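Local coordinates for protein xylooligosaccharide oxidase (Myceliophthora thermophila, PDB 5L6G) that oxidises the C1 hydroxyl of xylooligosaccharides and related sugars to lactones, passing the electrons through a bicovalently bound FAD to molecular oxygen and forming hydrogen peroxide, at residues E71-A76 / F217-S222; T140-E145 / F225-A230; G254-W259 / M271-N276. One frame throughout, in Å; residues are numbered along the deposited sequence.

Overall arrangement
Contacts 1 and 2 lie in the FAD-binding PCMH-type domain and share strand 219-229, whose start meets helix 70-83 and whose end meets helix 135-146; their centres are about 25 Å apart. Along the chain they cross: the two helices come first, then the two halves of the strand, so one strand gathers both. Contact 3 follows in series, joining helix 246-261 to strand 269-275 of the eight-stranded antiparallel sheet. Its centre is about 30 Å from that of contact 2 and about 41 Å from that of contact 1, which lies on the opposite side of the chain's centre. Contact 1 holds the adenine end of FAD through Val220, and contact 3 the sugar through Arg272.

Contact 1 of 3, residues E71-A76 / F217-S222. With FAD (flavin-adenine dinucleotide), chain D.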
loop_
_atom_site.group_PDB
_atom_site.type_symbol
_atom_site.label_atom_id
_atom_site.label_comp_id
_atom_site.label_asym_id
_atom_site.label_seq_id
_atom_site.Cartn_x
_atom_site.Cartn_y
_atom_site.Cartn_z
ATOM N N GLU A 71 5.797 20.430 15.408
ATOM C CA GLU A 71 6.439 21.731 15.246
ATOM C C GLU A 71 7.608 21.680 14.262
ATOM O O GLU A 71 7.787 22.594 13.461
ATOM C CB GLU A 71 6.953 22.292 16.588
ATOM C CG GLU A 71 5.870 22.814 17.514
ATOM C CD GLU A 71 5.438 21.838 18.620
ATOM O OE1 GLU A 71 5.602 20.604 18.492
ATOM O OE2 GLU A 71 4.912 22.318 19.647
ATOM N N HIS A 72 8.435 20.644 14.383
ATOM C CA HIS A 72 9.539 20.453 13.466
ATOM C C HIS A 72 9.023 20.230 12.053
ATOM O O HIS A 72 9.596 20.752 11.097
ATOM C CB HIS A 72 10.413 19.278 13.881
ATOM C CG HIS A 72 11.188 19.528 15.129
ATOM N ND1 HIS A 72 11.661 18.513 15.922
ATOM C CD2 HIS A 72 11.550 20.676 15.737
ATOM C CE1 HIS A 72 12.289 19.018 16.965
ATOM N NE2 HIS A 72 12.237 20.333 16.877
ATOM N N ILE A 73 7.926 19.474 11.930
ATOM C CA ILE A 73 7.322 19.243 10.611
ATOM C C ILE A 73 6.853 20.563 10.008
ATOM O O ILE A 73 7.114 20.851 8.831
ATOM C CB ILE A 73 6.156 18.230 10.643
ATOM C CG1 ILE A 73 6.658 16.873 11.135
ATOM C CG2 ILE A 73 5.542 18.095 9.256
ATOM C CD1 ILE A 73 5.561 15.868 11.442
ATOM N N GLN A 74 6.186 21.383 10.813
ATOM C CA GLN A 74 5.690 22.667 10.316
ATOM C C GLN A 74 6.825 23.528 9.851
ATOM O O GLN A 74 6.738 24.147 8.788
ATOM C CB GLN A 74 4.979 23.434 11.396
ATOM C CG GLN A 74 3.676 22.832 11.792
ATOM C CD GLN A 74 3.108 23.576 12.966
ATOM O OE1 GLN A 74 3.316 23.172 14.121
ATOM N NE2 GLN A 74 2.437 24.706 12.693
ATOM N N ALA A 75 7.869 23.581 10.677
ATOM C CA ALA A 75 9.010 24.424 10.401
ATOM C C ALA A 75 9.733 23.977 9.132
ATOM O O ALA A 75 10.180 24.825 8.344
ATOM C CB ALA A 75 9.966 24.437 11.579
ATOM N N ALA A 76 9.880 22.663 8.963
ATOM C CA ALA A 76 10.507 22.101 7.766
ATOM C C ALA A 76 9.705 22.464 6.530
ATOM O O ALA A 76 10.263 22.929 5.529
ATOM C CB ALA A 76 10.646 20.590 7.867
ATOM N N PHE A 217 -1.611 16.199 -0.145
ATOM C CA PHE A 217 -2.312 17.295 0.524
ATOM C C PHE A 217 -1.685 17.907 1.760
ATOM O O PHE A 217 -2.179 18.916 2.240
ATOM C CB PHE A 217 -3.746 16.867 0.811
ATOM C CG PHE A 217 -4.463 16.449 -0.420
ATOM C CD1 PHE A 217 -4.969 17.395 -1.281
ATOM C CD2 PHE A 217 -4.542 15.115 -0.774
ATOM C CE1 PHE A 217 -5.598 17.025 -2.453
ATOM C CE2 PHE A 217 -5.172 14.742 -1.941
ATOM C CZ PHE A 217 -5.714 15.693 -2.773
ATOM N N GLY A 218 -0.587 17.337 2.248
ATOM C CA GLY A 218 0.056 17.835 3.453
ATOM C C GLY A 218 0.850 16.708 4.062
ATOM O O GLY A 218 0.920 15.629 3.496
ATOM N N ILE A 219 1.497 16.967 5.183
ATOM C CA ILE A 219 2.175 15.911 5.907
ATOM C C ILE A 219 1.313 15.600 7.105
ATOM O O ILE A 219 1.073 16.462 7.941
ATOM C CB ILE A 219 3.584 16.353 6.339
ATOM C CG1 ILE A 219 4.423 16.671 5.097
ATOM C CG2 ILE A 219 4.242 15.267 7.170
ATOM C CD1 ILE A 219 5.862 17.006 5.402
ATOM N N VAL A 220 0.806 14.383 7.157
ATOM C CA VAL A 220 0.072 13.919 8.332
ATOM C C VAL A 220 1.079 13.766 9.467
ATOM O O VAL A 220 2.078 13.056 9.334
ATOM C CB VAL A 220 -0.634 12.592 8.050
ATOM C CG1 VAL A 220 -1.266 12.052 9.316
ATOM C CG2 VAL A 220 -1.690 12.787 6.987
ATOM N N ALA A 221 0.832 14.486 10.554
ATOM C CA ALA A 221 1.726 14.510 11.704
ATOM C C ALA A 221 1.266 13.608 12.827
ATOM O O ALA A 221 2.048 13.299 13.717
ATOM C CB ALA A 221 1.881 15.940 12.220
ATOM N N SER A 222 0.007 13.193 12.797
ATOM C CA SER A 222 -0.501 12.243 13.758
ATOM C C SER A 222 -1.728 11.617 13.155
ATOM O O SER A 222 -2.505 12.312 12.486
ATOM C CB SER A 222 -0.852 12.911 15.083
ATOM O OG SER A 222 -1.235 11.930 16.042
HETATM P PA FAD D . 7.079 6.124 1.913
HETATM O O1A FAD D . 7.695 6.718 3.158
HETATM O O2A FAD D . 8.008 5.851 0.772
HETATM O O5B FAD D . 5.813 6.952 1.487
HETATM C C5B FAD D . 4.987 6.621 0.367
HETATM C C4B FAD D . 4.217 7.843 -0.080
HETATM O O4B FAD D . 3.397 8.304 0.996
HETATM C C3B FAD D . 5.123 9.005 -0.455
HETATM O O3B FAD D . 4.496 9.781 -1.455
HETATM C C2B FAD D . 5.198 9.810 0.817
HETATM O O2B FAD D . 5.574 11.166 0.615
HETATM C C1B FAD D . 3.798 9.630 1.360
HETATM N N9A FAD D . 3.787 9.785 2.816
HETATM C C8A FAD D . 4.499 9.125 3.726
HETATM N N7A FAD D . 4.220 9.574 4.973
HETATM C C5A FAD D . 3.301 10.526 4.815
HETATM C C6A FAD D . 2.596 11.430 5.721
HETATM N N6A FAD D . 2.855 11.303 7.037
HETATM N N1A FAD D . 1.746 12.324 5.175
HETATM C C2A FAD D . 1.503 12.409 3.864
HETATM N N3A FAD D . 2.127 11.594 2.962
HETATM C C4A FAD D . 3.016 10.664 3.405
HETATM N N1 FAD D . 0.970 -2.528 0.372
HETATM C C2 FAD D . -0.236 -3.135 0.611
HETATM O O2 FAD D . -1.298 -2.530 0.296
HETATM N N3 FAD D . -0.296 -4.350 1.210
HETATM C C4 FAD D . 0.809 -5.024 1.609
HETATM O O4 FAD D . 0.770 -6.157 2.167
HETATM C C4X FAD D . 2.146 -4.437 1.378
HETATM N N5 FAD D . 3.313 -5.045 1.742
HETATM C C5X FAD D . 4.557 -4.468 1.547
HETATM C C6 FAD D . 5.747 -5.088 1.951
HETATM C C7 FAD D . 6.981 -4.462 1.709
HETATM C C7M FAD D . 8.240 -5.174 2.141
HETATM C C8 FAD D . 7.050 -3.105 1.066
HETATM C C8M FAD D . 8.371 -2.371 0.860
HETATM C C9 FAD D . 5.854 -2.505 0.687
HETATM C C9A FAD D . 4.612 -3.135 0.884
HETATM N N10 FAD D . 3.386 -2.540 0.481
HETATM C C10 FAD D . 2.141 -3.132 0.704
HETATM C "C1'" FAD D . 3.341 -1.242 -0.182
HETATM C "C2'" FAD D . 3.166 -0.112 0.782
HETATM O "O2'" FAD D . 1.786 -0.084 1.156
HETATM C "C3'" FAD D . 3.491 1.155 0.011
HETATM O "O3'" FAD D . 4.818 1.106 -0.526
HETATM C "C4'" FAD D . 3.356 2.347 0.962
HETATM O "O4'" FAD D . 2.951 3.497 0.206
HETATM C "C5'" FAD D . 4.662 2.568 1.681
HETATM O "O5'" FAD D . 4.447 3.414 2.814
HETATM P P FAD D . 5.723 4.043 3.497
HETATM O O1P FAD D . 5.333 5.054 4.529
HETATM O O2P FAD D . 6.656 2.956 3.927
HETATM O O3P FAD D . 6.473 4.670 2.228
#
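Ile219 and Ala221 stand on one side of strand 219-229 and meet Ile73 of helix 70-83, a helix packed against the antiparallel sheet of the FAD-binding PCMH-type domain. The strand is entered through Gly218, whose backbone angles would jam any side chain against the carbonyl oxygen of Phe217; glycine suits the place, and Gly218 O lies 3.3 Å from C2A of the FAD adenine. Ile219 comes next. Ile219 CG2 is 3.7 Å from Ile73 CG2, while Ile219 CD1 reaches the same Ile73 methyl from farther along the chain, at 4.0 Å, so two branched side chains mesh at an angle to each other. Val220 points away from the helix, and its backbone reads the adenine as a base-pair partner would: Val220 N donates to FAD N1A at 3.0 Å, and Val220 O accepts from FAD N6A at 3.0 Å, both bonds nearly straight at about 160°. The pair of bonds fixes the rotation of the base. At Ala221 the strand makes a classic beta bulge, Ala221 and Ser222 both facing Asp187 of strand 183-189. A small residue fits here because Ile73 extends its longer branch over it: with CG1 anti to the carbonyl carbon and the chain straight beyond (chi2 170°), CD1 of Ile73 comes to rest 3.8 Å from CB of Ala221.

Contact 2 of 3, residues T140-E145 / F225-A230; sequences TVLYEE and FKTFAA
Leu142 and Tyr143, neighbours on helix 135-146, touch Thr227 and Ala230 near the end of strand 219-229. Leu142 meets Thr227 methyl to methyl, its CD1 lying 4.0 Å from CG2 of Thr227. The threonine's conformation sorts its two branches: OG1 takes the crowded position between backbone N and carbonyl carbon (chi1 65°), which leaves CG2 for the leucine while OG1 bonds to His125 O and Arg148 NE. A beta-branched residue with one polar and one apolar arm therefore serves two surroundings at once. Tyr143 swings CG anti to its own N (chi1 -175°), and this carries the ring across to Ala230. The alanine methyl sits at the ring's edge, in plane, with Ala230 CB 3.8 Å from Tyr143 CD1 and 4.0 Å from CE1; a short side chain suits a partner approached at the rim. Helix 316-322 borders the same spot, where Trp316 meets both. Between the two segments the touch is apolar; backbone bonds of Ala230 with Lys147 and Phe228 with Ala149, just past the helix, hold the strand beside it. Helix 135-146 leads into strand 148-149, which pairs antiparallel with strand 219-229: a helix packed against the sheet it feeds, within the FAD-binding PCMH-type fold.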
loop_
_atom_site.group_PDB
_atom_site.type_symbol
_atom_site.label_atom_id
_atom_site.label_comp_id
_atom_site.label_asym_id
_atom_site.label_seq_id
_atom_site.Cartn_x
_atom_site.Cartn_y
_atom_site.Cartn_z
ATOM N N THR A 140 2.259 -4.782 17.047
ATOM C CA THR A 140 2.780 -5.290 18.320
ATOM C C THR A 140 2.203 -4.537 19.510
ATOM O O THR A 140 1.700 -5.137 20.486
ATOM C CB THR A 140 4.318 -5.198 18.335
ATOM O OG1 THR A 140 4.833 -6.022 17.279
ATOM C CG2 THR A 140 4.890 -5.637 19.684
ATOM N N VAL A 141 2.267 -3.220 19.427
ATOM C CA VAL A 141 1.781 -2.391 20.520
ATOM C C VAL A 141 0.293 -2.622 20.749
ATOM O O VAL A 141 -0.127 -2.819 21.893
ATOM C CB VAL A 141 2.055 -0.896 20.295
ATOM C CG1 VAL A 141 1.400 -0.079 21.409
ATOM C CG2 VAL A 141 3.555 -0.626 20.278
ATOM N N LEU A 142 -0.501 -2.610 19.676
ATOM C CA LEU A 142 -1.941 -2.693 19.833
ATOM C C LEU A 142 -2.323 -4.019 20.454
ATOM O O LEU A 142 -3.189 -4.072 21.318
ATOM C CB LEU A 142 -2.676 -2.515 18.509
ATOM C CG LEU A 142 -2.517 -1.173 17.787
ATOM C CD1 LEU A 142 -3.376 -1.144 16.540
ATOM C CD2 LEU A 142 -2.808 0.023 18.678
ATOM N N TYR A 143 -1.666 -5.081 19.996
ATOM C CA TYR A 143 -1.954 -6.403 20.499
ATOM C C TYR A 143 -1.436 -6.580 21.939
ATOM O O TYR A 143 -2.170 -7.042 22.802
ATOM C CB TYR A 143 -1.408 -7.494 19.585
ATOM C CG TYR A 143 -1.841 -8.852 20.084
ATOM C CD1 TYR A 143 -3.146 -9.298 19.891
ATOM C CD2 TYR A 143 -0.978 -9.645 20.814
ATOM C CE1 TYR A 143 -3.573 -10.521 20.399
ATOM C CE2 TYR A 143 -1.396 -10.867 21.333
ATOM C CZ TYR A 143 -2.688 -11.307 21.102
ATOM O OH TYR A 143 -3.080 -12.526 21.604
ATOM N N GLU A 144 -0.181 -6.225 22.184
ATOM C CA GLU A 144 0.397 -6.393 23.506
ATOM C C GLU A 144 -0.350 -5.591 24.568
ATOM O O GLU A 144 -0.516 -6.059 25.692
ATOM C CB GLU A 144 1.904 -6.068 23.511
ATOM C CG GLU A 144 2.719 -7.191 22.874
ATOM C CD GLU A 144 4.235 -7.034 22.958
ATOM O OE1 GLU A 144 4.737 -6.138 23.654
ATOM O OE2 GLU A 144 4.939 -7.834 22.295
ATOM N N GLU A 145 -0.832 -4.405 24.216
ATOM C CA GLU A 145 -1.452 -3.547 25.217
ATOM C C GLU A 145 -2.913 -3.865 25.482
ATOM O O GLU A 145 -3.358 -3.802 26.624
ATOM C CB GLU A 145 -1.296 -2.086 24.837
ATOM C CG GLU A 145 0.169 -1.674 24.802
ATOM C CD GLU A 145 0.377 -0.191 24.951
ATOM O OE1 GLU A 145 -0.611 0.563 24.892
ATOM O OE2 GLU A 145 1.543 0.225 25.116
ATOM N N PHE A 225 -6.396 5.940 14.900
ATOM C CA PHE A 225 -6.976 4.780 14.284
ATOM C C PHE A 225 -7.964 4.163 15.250
ATOM O O PHE A 225 -7.648 3.955 16.419
ATOM C CB PHE A 225 -5.888 3.747 13.974
ATOM C CG PHE A 225 -5.098 4.043 12.726
ATOM C CD1 PHE A 225 -5.524 3.575 11.489
ATOM C CD2 PHE A 225 -3.927 4.750 12.797
ATOM C CE1 PHE A 225 -4.794 3.837 10.334
ATOM C CE2 PHE A 225 -3.197 5.024 11.658
ATOM C CZ PHE A 225 -3.627 4.565 10.420
ATOM N N LYS A 226 -9.155 3.861 14.753
ATOM C CA LYS A 226 -10.019 2.896 15.413
ATOM C C LYS A 226 -9.367 1.508 15.330
ATOM O O LYS A 226 -8.482 1.252 14.494
ATOM C CB LYS A 226 -11.392 2.866 14.746
ATOM C CG LYS A 226 -12.296 3.999 15.193
ATOM C CD LYS A 226 -13.555 4.119 14.329
ATOM C CE LYS A 226 -14.518 5.142 14.932
ATOM N NZ LYS A 226 -15.607 5.544 13.977
ATOM N N THR A 227 -9.829 0.609 16.196
ATOM C CA THR A 227 -9.321 -0.744 16.204
ATOM C C THR A 227 -10.467 -1.727 16.383
ATOM O O THR A 227 -11.537 -1.359 16.858
ATOM C CB THR A 227 -8.314 -0.962 17.350
ATOM O OG1 THR A 227 -8.977 -0.822 18.624
ATOM C CG2 THR A 227 -7.167 0.004 17.252
ATOM N N PHE A 228 -10.207 -2.978 16.043
ATOM C CA PHE A 228 -11.103 -4.080 16.396
ATOM C C PHE A 228 -10.397 -4.968 17.412
ATOM O O PHE A 228 -9.180 -4.911 17.546
ATOM C CB PHE A 228 -11.554 -4.872 15.166
ATOM C CG PHE A 228 -10.431 -5.458 14.347
ATOM C CD1 PHE A 228 -9.911 -6.712 14.644
ATOM C CD2 PHE A 228 -9.927 -4.774 13.232
ATOM C CE1 PHE A 228 -8.900 -7.263 13.868
ATOM C CE2 PHE A 228 -8.914 -5.311 12.457
ATOM C CZ PHE A 228 -8.391 -6.558 12.780
ATOM N N ALA A 229 -11.170 -5.750 18.168
ATOM C CA ALA A 229 -10.584 -6.742 19.068
ATOM C C ALA A 229 -9.912 -7.812 18.205
ATOM O O ALA A 229 -10.545 -8.394 17.336
ATOM C CB ALA A 229 -11.653 -7.377 19.944
ATOM N N ALA A 230 -8.630 -8.061 18.431
ATOM C CA ALA A 230 -7.915 -9.064 17.653
ATOM C C ALA A 230 -8.543 -10.443 17.891
ATOM O O ALA A 230 -8.808 -10.800 19.032
ATOM C CB ALA A 230 -6.457 -9.089 18.067
#

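Contact 3 of 3, residues G254-W259 / M271-N276; sequences GALQEW and MRVLGN. With XYP (beta-D-xylopyranose), chain H.
Trp259 swings its indole out with CG anti to the backbone N (chi1 172°), and Met271 bends at its last torsion (chi3 49°), bringing the methionine's terminal methyl to the six-membered ring of the tryptophan. There Met271 CE lies 3.7 Å from Trp259 CH2 and 3.8 Å from CZ3. The side chains run at about a right angle to each other, and the flexible thioether can settle its methyl against a rigid, bulky ring. One turn earlier on helix 246-261, Leu256 reaches the same strand: its CD2 is 3.9 Å from CG2 of Val273, the two side chains sliding past each other in opposite directions. Beta-branched valine suits the extended strand, and leucine bridges a wide gap between the backbones. No hydrogen bond links the segments. Leu300 of helix 290-304 touches both Trp259 and Met271, continuing the apolar layer behind the sheet.

Between Met271 and Val273, Arg272 points away from the helix, as strand alternation requires, and serves the substrate. Its chain is extended from CG to NE, and Arg272 NH1 donates to O2 of the bound xylose over 2.8 Å. The sugar oxygen sits at the edge of the guanidinium, in plane, although the bond is bent (139°). Gln283 OE1 accepts from NE and so steadies the group's rotation. A leucine here would remove every donor, and would probably leave xylose O2 without this bond and Gln283 OE1 without its mate. Tyr451, Thr154 and Glu412 bind the same sugar. The antiparallel sheet, with helices behind it, thus gives one wall of this oxidase's substrate site, and the FAD-binding domain, with Thr154, gives another.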
loop_
_atom_site.group_PDB
_atom_site.type_symbol
_atom_site.label_atom_id
_atom_site.label_comp_id
_atom_site.label_asym_id
_atom_site.label_seq_id
_atom_site.Cartn_x
_atom_site.Cartn_y
_atom_site.Cartn_z
ATOM N N GLY A 254 -11.118 -18.749 -13.990
ATOM C CA GLY A 254 -12.509 -18.519 -14.375
ATOM C C GLY A 254 -13.427 -19.003 -13.264
ATOM O O GLY A 254 -14.397 -18.318 -12.899
ATOM N N ALA A 255 -13.121 -20.184 -12.721
ATOM C CA ALA A 255 -13.890 -20.722 -11.613
ATOM C C ALA A 255 -13.752 -19.844 -10.378
ATOM O O ALA A 255 -14.736 -19.589 -9.695
ATOM C CB ALA A 255 -13.452 -22.128 -11.280
ATOM N N LEU A 256 -12.518 -19.433 -10.088
ATOM C CA LEU A 256 -12.238 -18.684 -8.882
ATOM C C LEU A 256 -12.974 -17.342 -8.871
ATOM O O LEU A 256 -13.550 -16.947 -7.851
ATOM C CB LEU A 256 -10.737 -18.467 -8.738
ATOM C CG LEU A 256 -10.214 -17.787 -7.471
ATOM C CD1 LEU A 256 -10.446 -18.660 -6.240
ATOM C CD2 LEU A 256 -8.744 -17.503 -7.666
ATOM N N GLN A 257 -12.936 -16.616 -9.990
ATOM C CA GLN A 257 -13.626 -15.331 -10.036
ATOM C C GLN A 257 -15.132 -15.472 -9.934
ATOM O O GLN A 257 -15.783 -14.645 -9.293
ATOM C CB GLN A 257 -13.246 -14.523 -11.277
ATOM C CG GLN A 257 -13.758 -15.023 -12.597
ATOM C CD GLN A 257 -13.199 -14.215 -13.745
ATOM O OE1 GLN A 257 -12.352 -13.321 -13.544
ATOM N NE2 GLN A 257 -13.671 -14.515 -14.964
ATOM N N GLU A 258 -15.688 -16.499 -10.568
ATOM C CA GLU A 258 -17.117 -16.746 -10.482
ATOM C C GLU A 258 -17.505 -17.066 -9.023
ATOM O O GLU A 258 -18.481 -16.519 -8.500
ATOM C CB GLU A 258 -17.513 -17.864 -11.464
ATOM C CG GLU A 258 -18.992 -18.119 -11.581
ATOM C CD GLU A 258 -19.327 -19.231 -12.571
ATOM O OE1 GLU A 258 -18.615 -19.366 -13.590
ATOM O OE2 GLU A 258 -20.335 -19.944 -12.326
ATOM N N TRP A 259 -16.697 -17.886 -8.356
ATOM C CA TRP A 259 -16.909 -18.205 -6.940
ATOM C C TRP A 259 -16.876 -16.927 -6.087
ATOM O O TRP A 259 -17.767 -16.694 -5.288
ATOM C CB TRP A 259 -15.846 -19.191 -6.475
ATOM C CG TRP A 259 -15.775 -19.487 -5.021
ATOM C CD1 TRP A 259 -16.566 -20.351 -4.311
ATOM C CD2 TRP A 259 -14.837 -18.942 -4.089
ATOM N NE1 TRP A 259 -16.172 -20.363 -2.982
ATOM C CE2 TRP A 259 -15.117 -19.508 -2.827
ATOM C CE3 TRP A 259 -13.781 -18.033 -4.204
ATOM C CZ2 TRP A 259 -14.380 -19.190 -1.685
ATOM C CZ3 TRP A 259 -13.052 -17.708 -3.076
ATOM C CH2 TRP A 259 -13.348 -18.296 -1.830
ATOM N N MET A 271 -7.668 -14.003 1.379
ATOM C CA MET A 271 -6.963 -14.927 0.479
ATOM C C MET A 271 -6.441 -14.225 -0.765
ATOM O O MET A 271 -6.971 -13.210 -1.165
ATOM C CB MET A 271 -7.870 -16.068 0.077
ATOM C CG MET A 271 -7.165 -17.273 -0.514
ATOM S SD MET A 271 -8.197 -18.741 -0.583
ATOM C CE MET A 271 -9.693 -18.096 -1.353
ATOM N N ARG A 272 -5.382 -14.792 -1.335
ATOM C CA ARG A 272 -4.797 -14.335 -2.574
ATOM C C ARG A 272 -4.175 -15.517 -3.324
ATOM O O ARG A 272 -3.884 -16.556 -2.739
ATOM C CB ARG A 272 -3.701 -13.337 -2.271
ATOM C CG ARG A 272 -2.446 -13.978 -1.674
ATOM C CD ARG A 272 -1.541 -12.902 -1.066
ATOM N NE ARG A 272 -0.307 -13.451 -0.544
ATOM C CZ ARG A 272 0.612 -12.746 0.101
ATOM N NH1 ARG A 272 0.427 -11.456 0.327
ATOM N NH2 ARG A 272 1.707 -13.342 0.542
ATOM N N VAL A 273 -3.992 -15.344 -4.616
ATOM C CA VAL A 273 -3.119 -16.203 -5.393
ATOM C C VAL A 273 -1.743 -15.571 -5.380
ATOM O O VAL A 273 -1.618 -14.402 -5.680
ATOM C CB VAL A 273 -3.586 -16.306 -6.859
ATOM C CG1 VAL A 273 -2.595 -17.119 -7.674
ATOM C CG2 VAL A 273 -4.974 -16.925 -6.940
ATOM N N LEU A 274 -0.731 -16.351 -5.015
ATOM C CA LEU A 274 0.662 -15.998 -5.256
ATOM C C LEU A 274 1.165 -16.915 -6.345
ATOM O O LEU A 274 1.052 -18.117 -6.227
ATOM C CB LEU A 274 1.515 -16.225 -4.010
ATOM C CG LEU A 274 3.030 -16.056 -4.194
ATOM C CD1 LEU A 274 3.359 -14.627 -4.622
ATOM C CD2 LEU A 274 3.778 -16.405 -2.929
ATOM N N GLY A 275 1.700 -16.329 -7.409
ATOM C CA GLY A 275 2.261 -17.083 -8.508
ATOM C C GLY A 275 3.680 -16.642 -8.737
ATOM O O GLY A 275 3.994 -15.460 -8.625
ATOM N N ASN A 276 4.552 -17.606 -9.006
ATOM C CA ASN A 276 5.872 -17.318 -9.568
ATOM C C ASN A 276 6.157 -18.385 -10.607
ATOM O O ASN A 276 5.291 -19.214 -10.877
ATOM C CB ASN A 276 6.945 -17.244 -8.468
ATOM C CG ASN A 276 7.072 -18.516 -7.663
ATOM O OD1 ASN A 276 7.278 -19.595 -8.206
ATOM N ND2 ASN A 276 6.958 -18.391 -6.336
HETATM O O1 XYP H . 1.347 -7.295 -1.313
HETATM C C1 XYP H . 2.601 -7.417 -0.646
HETATM C C2 XYP H . 2.764 -8.852 -0.148
HETATM C C3 XYP H . 4.168 -9.091 0.393
HETATM C C4 XYP H . 5.209 -8.665 -0.637
HETATM C C5 XYP H . 4.959 -7.225 -1.104
HETATM O O2 XYP H . 1.804 -9.069 0.886
HETATM O O3 XYP H . 4.326 -10.459 0.808
HETATM O O4 XYP H . 6.517 -8.701 -0.054
HETATM O O5 XYP H . 3.621 -7.046 -1.559
#